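Local structure of UDP-N-acetylglucosamine 2-epimerase (Methanocaldococcus jannaschii, 4NES) at residues F202-H207 and I303-N308. The protein probably catalyses the reversible epimerisation of UDP-N-acetylglucosamine at C-2 to UDP-N-acetylmannosamine, the activated donor of ManNAc residues. Residues are numbered along the deposited sequence; the frame is centred on the assembly and turned at random.
Sequences FLLTLH and ITLRDN. With UDP (uridine-5'-diphosphate), chain C; UD1 (uridine-diphosphate-N-acetylglucosamine), chain B.
Leu-305 reaches Leu-204 and Leu-206 with a single methyl, beside the C-terminal ends of two strands in the second parallel sheet of this GT-B fold. Strand 283-286 lies between strands 201-205 and 302-304, so the two segments meet through side chains alone. CD1 of Leu-305 lies 3.8 Å from CD1 of Leu-204 and 3.8 Å from CD1 of Leu-206, and the Leu-305 side chain runs at about a right angle to each of the other two. Residues two apart on an extended chain face the same way, and both have CG swung opposite the backbone N (chi1 173° in Leu-204), which helps carry CD1 of each to Leu-305. Leucine, apolar and branched at CG, suits this buried seam because it can put out a methyl without any polar atom to satisfy; helix 215-232 covers it through Ile-225 on Leu-204 and Leu-218 and Ile-221 on Leu-206. Leu-305 itself centres an inverse gamma turn closed by a weak hydrogen bond from Arg-306 N to Thr-304 O, where the chain leaves its strand.

Next to Leu-206, His-207, probably an active-site residue as in related epimerases, belongs to the pockets of both UDP and UD1. Its ring stacks on His-241. From the ring edge, in plane, NE2 donates a nearly straight hydrogen bond (171°) to the sugar O4' of UD1, 2.9 Å away.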
loop_
_atom_site.group_PDB
_atom_site.type_symbol
_atom_site.label_atom_id
_atom_site.label_comp_id
_atom_site.label_asym_id
_atom_site.label_seq_id
_atom_site.Cartn_x
_atom_site.Cartn_y
_atom_site.Cartn_z
ATOM N N PHE A 202 35.148 -12.194 -13.598
ATOM C CA PHE A 202 34.104 -11.273 -13.171
ATOM C C PHE A 202 32.906 -12.125 -12.782
ATOM O O PHE A 202 32.618 -13.128 -13.432
ATOM C CB PHE A 202 33.679 -10.325 -14.295
ATOM C CG PHE A 202 34.755 -9.368 -14.759
ATOM C CD1 PHE A 202 35.943 -9.216 -14.060
ATOM C CD2 PHE A 202 34.546 -8.602 -15.900
ATOM C CE1 PHE A 202 36.920 -8.332 -14.506
ATOM C CE2 PHE A 202 35.513 -7.708 -16.346
ATOM C CZ PHE A 202 36.697 -7.573 -15.651
ATOM N N LEU A 203 32.213 -11.727 -11.719
ATOM C CA LEU A 203 31.012 -12.426 -11.281
ATOM C C LEU A 203 29.771 -11.648 -11.706
ATOM O O LEU A 203 29.678 -10.440 -11.468
ATOM C CB LEU A 203 31.037 -12.569 -9.758
ATOM C CG LEU A 203 29.887 -13.331 -9.097
ATOM C CD1 LEU A 203 29.859 -14.805 -9.501
ATOM C CD2 LEU A 203 29.978 -13.191 -7.594
ATOM N N LEU A 204 28.814 -12.334 -12.327
ATOM C CA LEU A 204 27.607 -11.691 -12.827
ATOM C C LEU A 204 26.333 -12.301 -12.247
ATOM O O LEU A 204 26.192 -13.522 -12.211
ATOM C CB LEU A 204 27.570 -11.811 -14.355
ATOM C CG LEU A 204 26.309 -11.361 -15.099
ATOM C CD1 LEU A 204 26.102 -9.858 -15.007
ATOM C CD2 LEU A 204 26.385 -11.814 -16.564
ATOM N N THR A 205 25.412 -11.449 -11.796
ATOM C CA THR A 205 24.026 -11.864 -11.564
ATOM C C THR A 205 23.104 -10.826 -12.180
ATOM O O THR A 205 23.437 -9.650 -12.207
ATOM C CB THR A 205 23.652 -12.075 -10.063
ATOM O OG1 THR A 205 23.482 -10.808 -9.406
ATOM C CG2 THR A 205 24.677 -12.948 -9.330
ATOM N N LEU A 206 21.952 -11.258 -12.679
ATOM C CA LEU A 206 21.023 -10.355 -13.339
ATOM C C LEU A 206 19.623 -10.914 -13.208
ATOM O O LEU A 206 19.363 -12.017 -13.696
ATOM C CB LEU A 206 21.373 -10.235 -14.831
ATOM C CG LEU A 206 20.649 -9.119 -15.593
ATOM C CD1 LEU A 206 21.323 -7.787 -15.306
ATOM C CD2 LEU A 206 20.624 -9.396 -17.089
ATOM N N HIS A 207 18.711 -10.164 -12.591
ATOM C CA HIS A 207 17.328 -10.638 -12.465
ATOM C C HIS A 207 16.238 -9.577 -12.285
ATOM O O HIS A 207 15.075 -9.938 -12.115
ATOM C CB HIS A 207 17.199 -11.689 -11.345
ATOM C CG HIS A 207 17.184 -11.117 -9.958
ATOM N ND1 HIS A 207 18.328 -10.848 -9.244
ATOM C CD2 HIS A 207 16.144 -10.776 -9.148
ATOM C CE1 HIS A 207 18.002 -10.364 -8.058
ATOM N NE2 HIS A 207 16.685 -10.308 -7.976
ATOM N N ILE A 303 29.866 -3.047 -10.486
ATOM C CA ILE A 303 29.243 -2.307 -11.574
ATOM C C ILE A 303 27.785 -2.723 -11.619
ATOM O O ILE A 303 27.472 -3.911 -11.764
ATOM C CB ILE A 303 29.929 -2.589 -12.917
ATOM C CG1 ILE A 303 31.334 -1.999 -12.917
ATOM C CG2 ILE A 303 29.103 -2.012 -14.070
ATOM C CD1 ILE A 303 32.194 -2.492 -14.060
ATOM N N THR A 304 26.897 -1.744 -11.473
ATOM C CA THR A 304 25.470 -2.025 -11.361
ATOM C C THR A 304 24.767 -1.755 -12.685
ATOM O O THR A 304 24.815 -0.639 -13.222
ATOM C CB THR A 304 24.819 -1.240 -10.206
ATOM O OG1 THR A 304 25.429 -1.636 -8.973
ATOM C CG2 THR A 304 23.337 -1.553 -10.117
ATOM N N LEU A 305 24.129 -2.792 -13.218
ATOM C CA LEU A 305 23.483 -2.736 -14.528
ATOM C C LEU A 305 22.059 -2.189 -14.395
ATOM O O LEU A 305 21.083 -2.838 -14.785
ATOM C CB LEU A 305 23.496 -4.139 -15.152
ATOM C CG LEU A 305 24.887 -4.785 -15.267
ATOM C CD1 LEU A 305 24.777 -6.299 -15.401
ATOM C CD2 LEU A 305 25.664 -4.210 -16.438
ATOM N N ARG A 306 21.956 -0.985 -13.828
ATOM C CA ARG A 306 20.681 -0.304 -13.596
ATOM C C ARG A 306 20.888 1.186 -13.810
ATOM O O ARG A 306 22.024 1.666 -13.795
ATOM C CB ARG A 306 20.181 -0.549 -12.164
ATOM C CG ARG A 306 19.845 -1.995 -11.839
ATOM C CD ARG A 306 19.519 -2.186 -10.351
ATOM N NE ARG A 306 18.482 -1.260 -9.911
ATOM C CZ ARG A 306 18.166 -1.019 -8.641
ATOM N NH1 ARG A 306 18.786 -1.666 -7.665
ATOM N NH2 ARG A 306 17.224 -0.135 -8.346
ATOM N N ASP A 307 19.790 1.917 -14.006
ATOM C CA ASP A 307 19.859 3.361 -14.217
ATOM C C ASP A 307 19.882 4.109 -12.896
ATOM O O ASP A 307 20.189 5.304 -12.844
ATOM C CB ASP A 307 18.662 3.837 -15.046
ATOM C CG ASP A 307 18.670 3.289 -16.451
ATOM O OD1 ASP A 307 19.769 3.172 -17.031
ATOM O OD2 ASP A 307 17.579 2.980 -16.976
ATOM N N ASN A 308 19.553 3.400 -11.825
ATOM C CA ASN A 308 19.546 3.979 -10.492
ATOM C C ASN A 308 19.694 2.866 -9.479
ATOM O O ASN A 308 19.632 1.688 -9.828
ATOM C CB ASN A 308 18.253 4.748 -10.237
ATOM C CG ASN A 308 17.039 3.955 -10.616
ATOM O OD1 ASN A 308 16.797 2.880 -10.070
ATOM N ND2 ASN A 308 16.263 4.468 -11.568
HETATM N N1 UDP C . 23.014 -15.138 -3.489
HETATM C C2 UDP C . 23.290 -16.434 -3.212
HETATM N N3 UDP C . 23.535 -17.298 -4.220
HETATM C C4 UDP C . 23.513 -16.922 -5.518
HETATM C C5 UDP C . 23.228 -15.589 -5.844
HETATM C C6 UDP C . 22.970 -14.711 -4.785
HETATM O O2 UDP C . 23.322 -16.829 -2.044
HETATM O O4 UDP C . 23.765 -17.855 -6.519
HETATM C "C1'" UDP C . 22.692 -14.158 -2.437
HETATM C "C2'" UDP C . 23.525 -12.993 -2.311
HETATM O "O2'" UDP C . 24.713 -13.305 -1.619
HETATM C "C3'" UDP C . 22.651 -12.028 -1.630
HETATM C "C4'" UDP C . 21.310 -12.411 -2.046
HETATM O "O4'" UDP C . 21.422 -13.606 -2.778
HETATM O "O3'" UDP C . 22.733 -12.070 -0.232
HETATM C "C5'" UDP C . 20.651 -11.417 -2.941
HETATM O "O5'" UDP C . 19.413 -11.881 -3.422
HETATM P PA UDP C . 18.848 -11.485 -4.848
HETATM O O1A UDP C . 18.123 -12.688 -5.411
HETATM O O2A UDP C . 19.992 -11.030 -5.729
HETATM O O3A UDP C . 17.764 -10.355 -4.652
HETATM P PB UDP C . 17.818 -8.823 -4.323
HETATM O O1B UDP C . 18.896 -8.551 -3.284
HETATM O O2B UDP C . 18.053 -8.060 -5.602
HETATM O O3B UDP C . 16.436 -8.565 -3.792
HETATM C "C1'" UD1 B . 11.527 -11.722 -6.400
HETATM C "C2'" UD1 B . 11.333 -10.321 -5.908
HETATM C "C3'" UD1 B . 12.539 -9.530 -6.065
HETATM C "C4'" UD1 B . 13.727 -10.153 -5.468
HETATM C "C5'" UD1 B . 13.859 -11.585 -5.921
HETATM C "C6'" UD1 B . 14.923 -12.316 -5.194
HETATM C "C7'" UD1 B . 8.923 -9.476 -6.159
HETATM C "C8'" UD1 B . 7.928 -8.789 -7.046
HETATM N "N2'" UD1 B . 10.254 -9.662 -6.689
HETATM O "O1'" UD1 B . 11.794 -11.689 -7.757
HETATM O "O3'" UD1 B . 12.334 -8.228 -5.487
HETATM O "O4'" UD1 B . 14.903 -9.439 -5.814
HETATM O "O5'" UD1 B . 12.653 -12.305 -5.686
HETATM O "O6'" UD1 B . 15.557 -13.295 -5.930
HETATM O "O7'" UD1 B . 8.606 -9.864 -5.032
HETATM N N1 UD1 B . 11.110 -18.998 -10.023
HETATM C C2 UD1 B . 11.467 -20.279 -9.912
HETATM N N3 UD1 B . 11.685 -20.818 -8.714
HETATM C C4 UD1 B . 11.538 -20.099 -7.593
HETATM C C5 UD1 B . 11.169 -18.764 -7.672
HETATM C C6 UD1 B . 10.958 -18.217 -8.927
HETATM O O2 UD1 B . 11.610 -20.968 -10.903
HETATM O O4 UD1 B . 11.763 -20.673 -6.376
HETATM C C1B UD1 B . 10.880 -18.376 -11.348
HETATM C C2B UD1 B . 9.521 -18.566 -11.890
HETATM O "O2'" UD1 B . 9.587 -18.700 -13.289
HETATM C C3B UD1 B . 8.850 -17.334 -11.544
HETATM C C4B UD1 B . 9.932 -16.333 -11.718
HETATM O O4B UD1 B . 11.125 -16.968 -11.298
HETATM O O3B UD1 B . 7.713 -17.046 -12.319
HETATM C C5B UD1 B . 9.719 -15.105 -10.909
HETATM O O5B UD1 B . 9.472 -15.323 -9.543
HETATM P PA UD1 B . 8.983 -14.160 -8.639
HETATM O O1A UD1 B . 7.675 -13.658 -9.168
HETATM O O2A UD1 B . 8.878 -14.660 -7.235
HETATM O O3A UD1 B . 9.987 -12.967 -8.770
HETATM P PB UD1 B . 11.579 -12.950 -8.679
HETATM O O1B UD1 B . 12.104 -12.601 -10.033
HETATM O O2B UD1 B . 12.103 -14.213 -8.051
#